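Local coordinates for intramolecular trans-sialidase (Macrobdella decora, PDB 3SLI), which cleaves terminal sialic acid from sialylated glycans such as 3'-sialyllactose and releases it as 2,7-anhydro-Neu5Ac by an intramolecular trans-sialidase reaction, at residues L218-G223 / D434-S439; L298-D301 / R306-L309; D301-R306 / D494-N499; I518-M521 / S525-T528. All coordinates share one frame; numbering follows the deposited sequence.

Contact 1: L218-G223 / D434-S439; sequences LTLSTG and DDEGAS
The carboxylate of Glu436 carries Leu220 over one face, with Leu220 CD1 4.0 Å from Glu436 CD, and Thr222 at one of its oxygens. Thr222 OG1 donates to Glu436 OE2 at 2.8 Å from the syn side, 30° out of the carboxylate plane and displaced toward the face where Leu220 lies. Glu436 belongs to an Asp box, the Ser-X-Asp-X-Gly-X-Ser-Trp turn that recurs in sialidase propellers, here beginning at Ser433. It reaches the type I turn 220-223, which links strands 211-219 and 225-232 of the neighbouring blade. The Glu436 chain runs out almost straight past CG (chi2 -174°) and slides past the leucine side chain in the opposite direction, Glu436 CG 4.0 Å from Leu220 CD1, before the acid arrives at the threonine. The other oxygen, OE1, is bonded to the Thr224 hydroxyl, and the two bonds together fix how the acid is rotated. Behind Glu436, a type I' turn spans Asp435 to Ala438. It is braced in the way usual for an Asp box: both oxygens of Asp435 are met on their syn sides, Ser439 N donating to Asp435 OD1 at 2.9 Å and Ser439 OG to Asp435 OD2 at 2.8 Å.

Contact 2: L298-D301 / R306-L309; sequences LLED and RIFL
Asp301 N donates to Arg306 O at 2.9 Å, an almost straight bond (176° at the hydrogen) that closes the mouth of the loop between strands 292-300 and 307-314. Further along this antiparallel hairpin, Leu299 and Phe308 form a hydrogen-bonded pair: Phe308 N gives to Leu299 O at 2.8 Å, and Leu299 N returns a more bent bond to Phe308 O at 3.1 Å. Leu299 O also takes a CA-H...O contact from Ile307 CA at 3.3 Å. The Phe308 ring lies beside Leu299 and presents its edge to the turn, with Asp301 CB in the ring plane, 3.9 Å from Phe308 CE1; the ring also packs on Met430 and Tyr432 of strand 427-433. Leu298, Glu300, Ile307 and Leu309 occupy the opposite face of the sheet. There Leu298 CD2 meets Leu309 CD1 at 3.8 Å, while Ile226 of the adjacent propeller blade touches both Leu298 and Ile307. The polar ends at the turn find partners outside the hairpin, Glu300 in Ser221 and Arg306 in Asp434 and the Tyr432 ring. The strands are thus held to each other mainly by backbone bonds, while apolar side chains on both faces and these polar ends tie the hairpin to its surroundings.

Contact 3: D301-R306 / D494-N499; sequences DKLTKR and DDHGDN
An Asp box, Ser493 to Trp500, meets the loop 301-306 that joins strands 292-300 and 307-314 of the preceding propeller blade. Its type I' turn, Asp495 to Asp498, puts His496 at the tip in a left-handed backbone conformation, with its side chain directed at the loop. Asp301 OD2 sits at the ring edge, in plane, and the carboxylate is turned 34° from the ring. As modelled, Asp301 OD2 is 2.9 Å from His496 CD2, short for a carbon, so this closest approach deserves some caution. Around the same ring, Leu303 CD2 comes to the edge at 4.1 Å from His496 NE2, and the Thr304 methyl approaches obliquely. The other oxygen of Asp301 looks inward: Leu303 N donates to Asp301 OD1 at 3.0 Å, an Asx turn that shapes the loop. Polar linkage between the two loops runs through two waters, both donating to His496 O. One connects it to Thr304 OG1, 2.6 Å from that water. The second lies in the guanidinium plane of Arg306, accepts from NH1 at 3.1 Å and also donates to Asp498 OD1, bridging opposite charges whose own atoms stay 4.6 Å apart (Arg306 NH1 to Asp498 OD1). Behind the tip, Asn499 N and ND2 grip the two oxygens of Asp495, the ND2 bond to OD2 being nearly straight at 171°. That aspartate, with the glycine and tryptophan that follow in Gly497 and Trp500, is the signature of the Asp-box turn between the third and fourth strands of a sialidase propeller blade.

Contact 4: I518-M521 / S525-T528; sequences IVEM and SLKT
Met521 and Lys527 cross at about a right angle, the thioether lying against the aliphatic part of the lysine, with Met521 SD 3.9 Å from Lys527 CD. The methionine bends at chi2 (-64°) and again at chi3 (100°), which turns CE as well as SD to the lysine chain: Met521 CE lies 4.0 Å from Lys527 CD. At its root Met521 CB rests 3.3 Å from Ser525 OG, a hydroxyl bonded to Asp523 in the connecting loop. Lys527 bends at its last torsion, and its NZ is taken up by Glu539 and Thr541 on the next strand; the Glu539 carboxylate would favour the charged form of this buried amine. Tyr614 packs against Met521, Ser525 and Lys527. On the other face of the sheet the side chains cross more obliquely. Leu526 CD2 leans over the stem of Glu520, 4.0 Å from Glu520 CB, while the glutamate runs out extended to the backbone nitrogens of Ser468 and Thr469. Ile518 CG1 lies 3.6 Å from Thr528 OG1, a buried hydroxyl for which the model offers no hydrogen-bonding partner. Ile518, Leu526 and Thr528 face Leu477, Pro479 and Phe490 of the preceding blade. Between the two faces, Val519 and Lys527 exchange a pair of 2.9 Å backbone bonds, Val519 N to Lys527 O and Lys527 N to Val519 O, and Met521 N reaches Ser525 O at 2.8 Å to close the loop end. This is the hairpin of the first two strands in a four-stranded antiparallel blade of a beta-propeller, packed between its neighbouring blades.

How the contacts relate
All four contacts belong to the beta-propeller. Contact 2 is a hairpin nested in the chain excursion closed by contact 1, and its loop, with Asp301 and Arg306, also serves contact 3; contacts 1 and 3 alternate along the sequence. Contacts 1 and 3, about 14 Å apart between centres, repeat one theme, the Asp box of one blade against the first hairpin loop of the blade before it. The centre of contact 2 lies about 8 Å from theirs, and Arg306-Asp434 and Glu300-Ser221 tie it to contact 1. Contacts 1 and 3 join three successive blades; contact 4, last in sequence and about 18 Å from contact 2 between centres, lies within the fourth and touches none of the others.

Contact 1: L218-G223 / D434-S439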
loop_
_atom_site.group_PDB
_atom_site.type_symbol
_atom_site.label_atom_id
_atom_site.label_comp_id
_atom_site.label_asym_id
_atom_site.label_seq_id
_atom_site.Cartn_x
_atom_site.Cartn_y
_atom_site.Cartn_z
ATOM N N LEU A 218 -14.818 -2.653 -2.338
ATOM C CA LEU A 218 -16.033 -2.672 -3.151
ATOM C C LEU A 218 -17.284 -3.119 -2.388
ATOM O O LEU A 218 -17.270 -4.144 -1.710
ATOM C CB LEU A 218 -15.817 -3.610 -4.347
ATOM C CG LEU A 218 -16.960 -3.760 -5.360
ATOM C CD1 LEU A 218 -17.162 -2.447 -6.113
ATOM C CD2 LEU A 218 -16.642 -4.891 -6.326
ATOM N N THR A 219 -18.353 -2.337 -2.483
ATOM C CA THR A 219 -19.604 -2.700 -1.836
ATOM C C THR A 219 -20.424 -3.472 -2.880
ATOM O O THR A 219 -20.589 -3.012 -4.020
ATOM C CB THR A 219 -20.381 -1.458 -1.365
ATOM O OG1 THR A 219 -19.604 -0.737 -0.405
ATOM C CG2 THR A 219 -21.698 -1.862 -0.730
ATOM N N LEU A 220 -20.858 -4.674 -2.512
ATOM C CA LEU A 220 -21.651 -5.525 -3.394
ATOM C C LEU A 220 -23.127 -5.119 -3.324
ATOM O O LEU A 220 -23.555 -4.493 -2.348
ATOM C CB LEU A 220 -21.477 -6.998 -2.999
ATOM C CG LEU A 220 -20.045 -7.552 -2.994
ATOM C CD1 LEU A 220 -20.071 -9.047 -2.702
ATOM C CD2 LEU A 220 -19.371 -7.286 -4.342
ATOM N N SER A 221 -23.907 -5.484 -4.341
ATOM C CA SER A 221 -25.334 -5.146 -4.371
ATOM C C SER A 221 -26.095 -5.775 -3.210
ATOM O O SER A 221 -27.191 -5.336 -2.877
ATOM C CB SER A 221 -25.963 -5.569 -5.701
ATOM O OG SER A 221 -25.756 -6.946 -5.957
ATOM N N THR A 222 -25.494 -6.788 -2.591
ATOM C CA THR A 222 -26.086 -7.480 -1.445
ATOM C C THR A 222 -25.879 -6.712 -0.128
ATOM O O THR A 222 -26.488 -7.049 0.888
ATOM C CB THR A 222 -25.457 -8.879 -1.249
ATOM O OG1 THR A 222 -24.079 -8.729 -0.876
ATOM C CG2 THR A 222 -25.536 -9.696 -2.537
ATOM N N GLY A 223 -24.994 -5.716 -0.135
ATOM C CA GLY A 223 -24.714 -4.961 1.077
ATOM C C GLY A 223 -23.376 -5.343 1.704
ATOM O O GLY A 223 -22.834 -4.607 2.526
ATOM N N ASP A 434 -19.150 -17.068 -6.330
ATOM C CA ASP A 434 -20.593 -16.877 -6.263
ATOM C C ASP A 434 -21.089 -16.896 -4.813
ATOM O O ASP A 434 -22.279 -16.733 -4.562
ATOM C CB ASP A 434 -21.311 -17.958 -7.078
ATOM C CG ASP A 434 -21.133 -17.777 -8.572
ATOM O OD1 ASP A 434 -21.365 -16.652 -9.061
ATOM O OD2 ASP A 434 -20.763 -18.756 -9.250
ATOM N N ASP A 435 -20.173 -17.082 -3.862
ATOM C CA ASP A 435 -20.544 -17.097 -2.448
ATOM C C ASP A 435 -19.746 -16.089 -1.610
ATOM O O ASP A 435 -19.376 -16.370 -0.465
ATOM C CB ASP A 435 -20.413 -18.510 -1.873
ATOM C CG ASP A 435 -19.043 -19.120 -2.107
ATOM O OD1 ASP A 435 -18.065 -18.383 -2.368
ATOM O OD2 ASP A 435 -18.941 -20.357 -2.018
ATOM N N GLU A 436 -19.442 -14.941 -2.212
ATOM C CA GLU A 436 -18.706 -13.857 -1.562
ATOM C C GLU A 436 -17.377 -14.238 -0.895
ATOM O O GLU A 436 -17.081 -13.824 0.235
ATOM C CB GLU A 436 -19.626 -13.119 -0.580
ATOM C CG GLU A 436 -20.930 -12.644 -1.226
ATOM C CD GLU A 436 -21.797 -11.795 -0.315
ATOM O OE1 GLU A 436 -21.457 -11.642 0.875
ATOM O OE2 GLU A 436 -22.826 -11.270 -0.792
ATOM N N GLY A 437 -16.586 -15.048 -1.592
ATOM C CA GLY A 437 -15.290 -15.434 -1.069
ATOM C C GLY A 437 -15.204 -16.718 -0.272
ATOM O O GLY A 437 -14.122 -17.065 0.183
ATOM N N ALA A 438 -16.323 -17.410 -0.062
ATOM C CA ALA A 438 -16.285 -18.681 0.673
ATOM C C ALA A 438 -15.497 -19.706 -0.152
ATOM O O ALA A 438 -14.790 -20.551 0.400
ATOM C CB ALA A 438 -17.705 -19.186 0.966
ATOM N N SER A 439 -15.611 -19.614 -1.477
ATOM C CA SER A 439 -14.881 -20.494 -2.392
ATOM C C SER A 439 -14.647 -19.739 -3.706
ATOM O O SER A 439 -15.423 -18.845 -4.054
ATOM C CB SER A 439 -15.645 -21.807 -2.651
ATOM O OG SER A 439 -16.864 -21.602 -3.361
#

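Contact 2: L298-D301 / R306-L309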
loop_
_atom_site.group_PDB
_atom_site.type_symbol
_atom_site.label_atom_id
_atom_site.label_comp_id
_atom_site.label_asym_id
_atom_site.label_seq_id
_atom_site.Cartn_x
_atom_site.Cartn_y
_atom_site.Cartn_z
ATOM N N LEU A 298 -11.118 -5.711 -8.132
ATOM C CA LEU A 298 -12.338 -6.406 -7.731
ATOM C C LEU A 298 -13.483 -5.913 -8.624
ATOM O O LEU A 298 -13.532 -4.735 -8.999
ATOM C CB LEU A 298 -12.672 -6.129 -6.256
ATOM C CG LEU A 298 -11.825 -6.840 -5.198
ATOM C CD1 LEU A 298 -12.194 -6.307 -3.828
ATOM C CD2 LEU A 298 -12.042 -8.355 -5.277
ATOM N N LEU A 299 -14.403 -6.809 -8.961
ATOM C CA LEU A 299 -15.534 -6.452 -9.813
ATOM C C LEU A 299 -16.756 -7.318 -9.523
ATOM O O LEU A 299 -16.618 -8.505 -9.216
ATOM C CB LEU A 299 -15.134 -6.631 -11.283
ATOM C CG LEU A 299 -16.210 -6.437 -12.361
ATOM C CD1 LEU A 299 -16.739 -5.013 -12.354
ATOM C CD2 LEU A 299 -15.626 -6.800 -13.724
ATOM N N GLU A 300 -17.943 -6.719 -9.602
ATOM C CA GLU A 300 -19.181 -7.465 -9.402
ATOM C C GLU A 300 -20.082 -7.403 -10.646
ATOM O O GLU A 300 -20.228 -6.354 -11.281
ATOM C CB GLU A 300 -19.987 -6.938 -8.209
ATOM C CG GLU A 300 -21.217 -7.823 -7.908
ATOM C CD GLU A 300 -22.304 -7.152 -7.081
ATOM O OE1 GLU A 300 -22.175 -5.962 -6.722
ATOM O OE2 GLU A 300 -23.321 -7.826 -6.804
ATOM N N ASP A 301 -20.648 -8.542 -11.019
ATOM C CA ASP A 301 -21.589 -8.581 -12.127
ATOM C C ASP A 301 -22.924 -8.546 -11.393
ATOM O O ASP A 301 -23.361 -9.568 -10.851
ATOM C CB ASP A 301 -21.455 -9.883 -12.915
ATOM C CG ASP A 301 -22.407 -9.950 -14.107
ATOM O OD1 ASP A 301 -23.539 -9.425 -14.022
ATOM O OD2 ASP A 301 -22.017 -10.537 -15.133
ATOM N N ARG A 306 -22.195 -12.513 -9.259
ATOM C CA ARG A 306 -20.860 -13.113 -9.247
ATOM C C ARG A 306 -19.787 -12.039 -9.046
ATOM O O ARG A 306 -19.940 -10.909 -9.530
ATOM C CB ARG A 306 -20.618 -13.836 -10.582
ATOM C CG ARG A 306 -19.214 -14.390 -10.789
ATOM C CD ARG A 306 -19.179 -15.383 -11.947
ATOM N NE ARG A 306 -19.984 -16.573 -11.668
ATOM C CZ ARG A 306 -20.087 -17.629 -12.473
ATOM N NH1 ARG A 306 -19.442 -17.661 -13.631
ATOM N NH2 ARG A 306 -20.802 -18.686 -12.096
ATOM N N ILE A 307 -18.721 -12.369 -8.319
ATOM C CA ILE A 307 -17.633 -11.410 -8.107
ATOM C C ILE A 307 -16.365 -11.972 -8.728
ATOM O O ILE A 307 -16.208 -13.193 -8.827
ATOM C CB ILE A 307 -17.390 -11.051 -6.610
ATOM C CG1 ILE A 307 -16.809 -12.242 -5.847
ATOM C CG2 ILE A 307 -18.682 -10.554 -5.965
ATOM C CD1 ILE A 307 -16.376 -11.898 -4.424
ATOM N N PHE A 308 -15.482 -11.081 -9.175
ATOM C CA PHE A 308 -14.240 -11.484 -9.818
ATOM C C PHE A 308 -13.069 -10.772 -9.162
ATOM O O PHE A 308 -13.191 -9.618 -8.732
ATOM C CB PHE A 308 -14.238 -11.103 -11.317
ATOM C CG PHE A 308 -15.478 -11.523 -12.072
ATOM C CD1 PHE A 308 -16.648 -10.771 -11.989
ATOM C CD2 PHE A 308 -15.472 -12.667 -12.864
ATOM C CE1 PHE A 308 -17.805 -11.152 -12.687
ATOM C CE2 PHE A 308 -16.619 -13.059 -13.568
ATOM C CZ PHE A 308 -17.786 -12.297 -13.476
ATOM N N LEU A 309 -11.948 -11.478 -9.083
ATOM C CA LEU A 309 -10.715 -10.927 -8.546
ATOM C C LEU A 309 -9.671 -11.112 -9.647
ATOM O O LEU A 309 -9.457 -12.240 -10.112
ATOM C CB LEU A 309 -10.271 -11.678 -7.276
ATOM C CG LEU A 309 -8.849 -11.363 -6.767
ATOM C CD1 LEU A 309 -8.769 -9.907 -6.300
ATOM C CD2 LEU A 309 -8.441 -12.304 -5.639
#

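Contact 3: D301-R306 / D494-N499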
loop_
_atom_site.group_PDB
_atom_site.type_symbol
_atom_site.label_atom_id
_atom_site.label_comp_id
_atom_site.label_asym_id
_atom_site.label_seq_id
_atom_site.Cartn_x
_atom_site.Cartn_y
_atom_site.Cartn_z
ATOM N N ASP A 301 -20.648 -8.542 -11.019
ATOM C CA ASP A 301 -21.589 -8.581 -12.127
ATOM C C ASP A 301 -22.924 -8.546 -11.393
ATOM O O ASP A 301 -23.361 -9.568 -10.851
ATOM C CB ASP A 301 -21.455 -9.883 -12.915
ATOM C CG ASP A 301 -22.407 -9.950 -14.107
ATOM O OD1 ASP A 301 -23.539 -9.425 -14.022
ATOM O OD2 ASP A 301 -22.017 -10.537 -15.133
ATOM N N LYS A 302 -23.545 -7.373 -11.333
ATOM C CA LYS A 302 -24.823 -7.223 -10.631
ATOM C C LYS A 302 -25.963 -8.083 -11.156
ATOM O O LYS A 302 -26.914 -8.357 -10.430
ATOM C CB LYS A 302 -25.251 -5.760 -10.569
ATOM C CG LYS A 302 -24.323 -4.908 -9.717
ATOM C CD LYS A 302 -24.998 -3.632 -9.264
ATOM C CE LYS A 302 -24.057 -2.803 -8.418
ATOM N NZ LYS A 302 -22.872 -2.410 -9.231
ATOM N N LEU A 303 -25.864 -8.507 -12.411
ATOM C CA LEU A 303 -26.890 -9.347 -13.006
ATOM C C LEU A 303 -26.839 -10.777 -12.449
ATOM O O LEU A 303 -27.875 -11.367 -12.152
ATOM C CB LEU A 303 -26.757 -9.335 -14.536
ATOM C CG LEU A 303 -27.396 -8.162 -15.317
ATOM C CD1 LEU A 303 -27.545 -6.910 -14.462
ATOM C CD2 LEU A 303 -26.599 -7.859 -16.586
ATOM N N THR A 304 -25.635 -11.307 -12.248
ATOM C CA THR A 304 -25.467 -12.669 -11.740
ATOM C C THR A 304 -25.013 -12.725 -10.279
ATOM O O THR A 304 -24.989 -13.796 -9.671
ATOM C CB THR A 304 -24.434 -13.434 -12.577
ATOM O OG1 THR A 304 -23.182 -12.735 -12.547
ATOM C CG2 THR A 304 -24.894 -13.557 -14.020
ATOM N N LYS A 305 -24.654 -11.566 -9.734
ATOM C CA LYS A 305 -24.166 -11.411 -8.360
ATOM C C LYS A 305 -22.780 -12.022 -8.167
ATOM O O LYS A 305 -22.236 -12.002 -7.055
ATOM C CB LYS A 305 -25.157 -11.977 -7.332
ATOM C CG LYS A 305 -26.561 -11.362 -7.389
ATOM C CD LYS A 305 -26.541 -9.848 -7.227
ATOM C CE LYS A 305 -27.919 -9.242 -7.509
ATOM N NZ LYS A 305 -27.844 -7.771 -7.791
ATOM N N ARG A 306 -22.195 -12.513 -9.259
ATOM C CA ARG A 306 -20.860 -13.113 -9.247
ATOM C C ARG A 306 -19.787 -12.039 -9.046
ATOM O O ARG A 306 -19.940 -10.909 -9.530
ATOM C CB ARG A 306 -20.618 -13.836 -10.582
ATOM C CG ARG A 306 -19.214 -14.390 -10.789
ATOM C CD ARG A 306 -19.179 -15.383 -11.947
ATOM N NE ARG A 306 -19.984 -16.573 -11.668
ATOM C CZ ARG A 306 -20.087 -17.629 -12.473
ATOM N NH1 ARG A 306 -19.442 -17.661 -13.631
ATOM N NH2 ARG A 306 -20.802 -18.686 -12.096
ATOM N N ASP A 494 -18.782 -9.429 -22.705
ATOM C CA ASP A 494 -20.209 -9.298 -22.956
ATOM C C ASP A 494 -20.966 -10.565 -22.548
ATOM O O ASP A 494 -22.188 -10.637 -22.699
ATOM C CB ASP A 494 -20.469 -8.985 -24.432
ATOM C CG ASP A 494 -20.128 -7.553 -24.793
ATOM O OD1 ASP A 494 -20.467 -6.639 -24.009
ATOM O OD2 ASP A 494 -19.540 -7.344 -25.874
ATOM N N ASP A 495 -20.233 -11.563 -22.065
ATOM C CA ASP A 495 -20.844 -12.814 -21.634
ATOM C C ASP A 495 -20.563 -13.124 -20.163
ATOM O O ASP A 495 -20.190 -14.242 -19.801
ATOM C CB ASP A 495 -20.434 -13.985 -22.542
ATOM C CG ASP A 495 -18.930 -14.198 -22.616
ATOM O OD1 ASP A 495 -18.162 -13.498 -21.926
ATOM O OD2 ASP A 495 -18.511 -15.090 -23.378
ATOM N N HIS A 496 -20.689 -12.091 -19.336
ATOM C CA HIS A 496 -20.520 -12.201 -17.887
ATOM C C HIS A 496 -19.216 -12.810 -17.383
ATOM O O HIS A 496 -19.206 -13.567 -16.410
ATOM C CB HIS A 496 -21.737 -12.919 -17.286
ATOM C CG HIS A 496 -23.041 -12.346 -17.744
ATOM N ND1 HIS A 496 -23.825 -12.960 -18.695
ATOM C CD2 HIS A 496 -23.645 -11.169 -17.461
ATOM C CE1 HIS A 496 -24.852 -12.181 -18.986
ATOM N NE2 HIS A 496 -24.767 -11.088 -18.253
ATOM N N GLY A 497 -18.114 -12.454 -18.034
ATOM C CA GLY A 497 -16.818 -12.943 -17.606
ATOM C C GLY A 497 -16.281 -14.216 -18.218
ATOM O O GLY A 497 -15.150 -14.606 -17.917
ATOM N N ASP A 498 -17.067 -14.877 -19.062
ATOM C CA ASP A 498 -16.598 -16.106 -19.686
ATOM C C ASP A 498 -15.509 -15.839 -20.721
ATOM O O ASP A 498 -14.562 -16.620 -20.834
ATOM C CB ASP A 498 -17.760 -16.888 -20.312
ATOM C CG ASP A 498 -18.731 -17.448 -19.266
ATOM O OD1 ASP A 498 -18.337 -17.626 -18.085
ATOM O OD2 ASP A 498 -19.899 -17.714 -19.634
ATOM N N ASN A 499 -15.616 -14.721 -21.442
ATOM C CA ASN A 499 -14.632 -14.367 -22.469
ATOM C C ASN A 499 -14.313 -12.883 -22.454
ATOM O O ASN A 499 -15.199 -12.051 -22.253
ATOM C CB ASN A 499 -15.119 -14.780 -23.859
ATOM C CG ASN A 499 -15.153 -16.279 -24.028
ATOM O OD1 ASN A 499 -14.113 -16.911 -24.214
ATOM N ND2 ASN A 499 -16.341 -16.866 -23.924
HETATM O O HOH W 1 -21.420 -13.856 -14.068
HETATM O O HOH W 2 -18.066 -15.853 -15.687
#

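Contact 4: I518-M521 / S525-T528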
loop_
_atom_site.group_PDB
_atom_site.type_symbol
_atom_site.label_atom_id
_atom_site.label_comp_id
_atom_site.label_asym_id
_atom_site.label_seq_id
_atom_site.Cartn_x
_atom_site.Cartn_y
_atom_site.Cartn_z
ATOM N N ILE A 518 -12.484 3.541 -14.085
ATOM C CA ILE A 518 -13.621 3.886 -14.947
ATOM C C ILE A 518 -14.900 4.326 -14.236
ATOM O O ILE A 518 -15.336 3.698 -13.265
ATOM C CB ILE A 518 -13.978 2.656 -15.839
ATOM C CG1 ILE A 518 -12.710 2.092 -16.485
ATOM C CG2 ILE A 518 -15.024 3.028 -16.902
ATOM C CD1 ILE A 518 -12.875 0.706 -17.074
ATOM N N VAL A 519 -15.536 5.359 -14.777
ATOM C CA VAL A 519 -16.783 5.880 -14.236
ATOM C C VAL A 519 -17.823 5.985 -15.378
ATOM O O VAL A 519 -17.467 6.249 -16.535
ATOM C CB VAL A 519 -16.515 7.229 -13.506
ATOM C CG1 VAL A 519 -17.499 8.289 -13.894
ATOM C CG2 VAL A 519 -16.513 7.000 -12.007
ATOM N N GLU A 520 -19.086 5.718 -15.058
ATOM C CA GLU A 520 -20.160 5.759 -16.048
ATOM C C GLU A 520 -20.987 7.045 -16.015
ATOM O O GLU A 520 -21.326 7.560 -14.942
ATOM C CB GLU A 520 -21.073 4.546 -15.869
ATOM C CG GLU A 520 -22.204 4.449 -16.891
ATOM C CD GLU A 520 -23.066 3.214 -16.700
ATOM O OE1 GLU A 520 -22.634 2.294 -15.975
ATOM O OE2 GLU A 520 -24.170 3.154 -17.281
ATOM N N MET A 521 -21.279 7.575 -17.201
ATOM C CA MET A 521 -22.078 8.786 -17.341
ATOM C C MET A 521 -23.560 8.405 -17.322
ATOM O O MET A 521 -23.903 7.243 -17.526
ATOM C CB MET A 521 -21.709 9.523 -18.634
ATOM C CG MET A 521 -20.289 10.081 -18.633
ATOM S SD MET A 521 -20.010 11.350 -17.373
ATOM C CE MET A 521 -19.177 10.404 -16.099
ATOM N N SER A 525 -22.419 6.289 -21.401
ATOM C CA SER A 525 -21.092 6.535 -21.955
ATOM C C SER A 525 -20.116 6.444 -20.773
ATOM O O SER A 525 -20.540 6.463 -19.612
ATOM C CB SER A 525 -21.007 7.890 -22.672
ATOM O OG SER A 525 -21.462 8.957 -21.868
ATOM N N LEU A 526 -18.825 6.343 -21.052
ATOM C CA LEU A 526 -17.858 6.192 -19.976
ATOM C C LEU A 526 -16.741 7.218 -20.012
ATOM O O LEU A 526 -16.334 7.670 -21.087
ATOM C CB LEU A 526 -17.227 4.798 -20.066
ATOM C CG LEU A 526 -18.122 3.560 -20.233
ATOM C CD1 LEU A 526 -17.262 2.372 -20.631
ATOM C CD2 LEU A 526 -18.909 3.265 -18.966
ATOM N N LYS A 527 -16.249 7.578 -18.829
ATOM C CA LYS A 527 -15.117 8.485 -18.699
ATOM C C LYS A 527 -14.105 7.734 -17.841
ATOM O O LYS A 527 -14.464 7.150 -16.815
ATOM C CB LYS A 527 -15.501 9.805 -18.025
ATOM C CG LYS A 527 -16.188 10.806 -18.950
ATOM C CD LYS A 527 -16.295 12.176 -18.301
ATOM C CE LYS A 527 -17.030 13.171 -19.188
ATOM N NZ LYS A 527 -16.350 13.352 -20.505
ATOM N N THR A 528 -12.869 7.671 -18.313
ATOM C CA THR A 528 -11.797 6.998 -17.594
ATOM C C THR A 528 -10.772 8.051 -17.170
ATOM O O THR A 528 -10.452 8.964 -17.941
ATOM C CB THR A 528 -11.148 5.910 -18.479
ATOM O OG1 THR A 528 -12.093 4.850 -18.687
ATOM C CG2 THR A 528 -9.882 5.344 -17.840
#